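Local coordinates for hypothetical protein PH1933 (Pyrococcus horikoshii, PDB 1WWZ) that binds acetyl coenzyme A and is probably an acyltransferase of the GNAT family, its acceptor substrate being unknown, at residues A[59-63]-A[64-68]. Residues are numbered along the deposited sequence; the frame is centred on the assembly and turned at random.
Sequences VAKVG and DKIVG
Ala60 pairs with both Val67 and Gly68 across a tight antiparallel hairpin: its N donates to Gly68 O at 2.8 Å, and its O accepts from Val67 N at 2.9 Å. Both bonds are nearly straight. Toward the turn, Val62 N gives a longer bond to Lys65 O. Two residues facing one make a classic beta bulge, and the register shifts by one between Ala60 and Lys61. The hairpin joins strands 57-62 and 65-78 in the mixed sheet of the GNAT fold, where 65-78 runs antiparallel to strand 83-93. Here Gly68 lies near Val93, which binds acetyl-CoA. The backbone of Val67 also hydrogen-bonds with that of Asp94.

Two apolar groups form on the two faces. On one, Val67 CG1 is anti to the carbonyl carbon (chi1 -57°), which leaves CG2 between N and the carbonyl carbon. Both methyls touch Val62 CG2 at 4.0 Å, and Val67 CG2 also lies 3.5 Å from Ala60 O. The two valine side chains cross at about a right angle. Ala60 and Val67 then pack on Ile102 of helix 102-115. On the other face, Ile66 CD1 touches Val59 CG1 at 4.0 Å, and Leu20 of helix 14-27 lies against both. Lys61 lays its CG alongside Ile66 CG1, also at 4.0 Å. With Lys61 cut back to an alanine, this flank of Ile66 would probably be uncovered and Glu7 left without its long, weak ion-pair partner. At the turn, Gly63 O accepts a hydrogen bond from Lys5 NZ.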
loop_
_atom_site.group_PDB
_atom_site.type_symbol
_atom_site.label_atom_id
_atom_site.label_comp_id
_atom_site.label_asym_id
_atom_site.label_seq_id
_atom_site.Cartn_x
_atom_site.Cartn_y
_atom_site.Cartn_z
ATOM N N VAL A 59 12.139 0.366 -5.980
ATOM C CA VAL A 59 12.174 1.612 -6.730
ATOM C C VAL A 59 10.814 1.916 -7.339
ATOM O O VAL A 59 10.067 1.006 -7.704
ATOM C CB VAL A 59 13.222 1.573 -7.868
ATOM C CG1 VAL A 59 14.626 1.469 -7.279
ATOM C CG2 VAL A 59 12.935 0.406 -8.803
ATOM N N ALA A 60 10.487 3.202 -7.414
ATOM C CA ALA A 60 9.240 3.648 -8.014
ATOM C C ALA A 60 9.644 4.120 -9.403
ATOM O O ALA A 60 10.612 4.867 -9.551
ATOM C CB ALA A 60 8.637 4.807 -7.218
ATOM N N LYS A 61 8.919 3.673 -10.420
ATOM C CA LYS A 61 9.249 4.064 -11.778
ATOM C C LYS A 61 8.065 4.594 -12.563
ATOM O O LYS A 61 6.930 4.143 -12.403
ATOM C CB LYS A 61 9.871 2.882 -12.527
ATOM C CG LYS A 61 11.193 2.406 -11.941
ATOM C CD LYS A 61 11.721 1.177 -12.664
ATOM C CE LYS A 61 12.022 1.463 -14.127
ATOM N NZ LYS A 61 12.511 0.245 -14.834
ATOM N N VAL A 62 8.348 5.584 -13.398
ATOM C CA VAL A 62 7.352 6.185 -14.268
ATOM C C VAL A 62 8.038 6.109 -15.619
ATOM O O VAL A 62 8.847 6.968 -15.964
ATOM C CB VAL A 62 7.083 7.655 -13.904
ATOM C CG1 VAL A 62 6.058 8.243 -14.858
ATOM C CG2 VAL A 62 6.590 7.751 -12.469
ATOM N N GLY A 63 7.732 5.055 -16.366
ATOM C CA GLY A 63 8.365 4.860 -17.654
ATOM C C GLY A 63 9.628 4.050 -17.428
ATOM O O GLY A 63 9.605 3.048 -16.713
ATOM N N ASP A 64 10.737 4.488 -18.014
ATOM C CA ASP A 64 12.005 3.781 -17.867
ATOM C C ASP A 64 12.907 4.439 -16.829
ATOM O O ASP A 64 14.036 3.995 -16.612
ATOM C CB ASP A 64 12.734 3.729 -19.212
ATOM C CG ASP A 64 11.928 3.020 -20.284
ATOM O OD1 ASP A 64 11.710 1.796 -20.155
ATOM O OD2 ASP A 64 11.509 3.689 -21.254
ATOM N N LYS A 65 12.411 5.490 -16.182
ATOM C CA LYS A 65 13.207 6.201 -15.187
ATOM C C LYS A 65 12.753 5.966 -13.757
ATOM O O LYS A 65 11.557 5.879 -13.472
ATOM C CB LYS A 65 13.196 7.711 -15.461
ATOM C CG LYS A 65 11.845 8.384 -15.249
ATOM C CD LYS A 65 11.921 9.894 -15.476
ATOM C CE LYS A 65 12.139 10.663 -14.171
ATOM N NZ LYS A 65 13.180 11.730 -14.293
ATOM N N ILE A 66 13.730 5.861 -12.863
ATOM C CA ILE A 66 13.461 5.679 -11.447
ATOM C C ILE A 66 13.180 7.078 -10.913
ATOM O O ILE A 66 13.948 8.005 -11.174
ATOM C CB ILE A 66 14.689 5.100 -10.725
ATOM C CG1 ILE A 66 14.954 3.676 -11.220
ATOM C CG2 ILE A 66 14.475 5.143 -9.219
ATOM C CD1 ILE A 66 16.189 3.036 -10.614
ATOM N N VAL A 67 12.083 7.242 -10.183
ATOM C CA VAL A 67 11.738 8.554 -9.650
ATOM C C VAL A 67 11.751 8.571 -8.130
ATOM O O VAL A 67 11.531 9.609 -7.513
ATOM C CB VAL A 67 10.347 9.013 -10.138
ATOM C CG1 VAL A 67 10.309 9.014 -11.658
ATOM C CG2 VAL A 67 9.268 8.113 -9.571
ATOM N N GLY A 68 12.005 7.412 -7.533
ATOM C CA GLY A 68 12.043 7.327 -6.087
ATOM C C GLY A 68 12.428 5.930 -5.647
ATOM O O GLY A 68 12.369 4.993 -6.440
#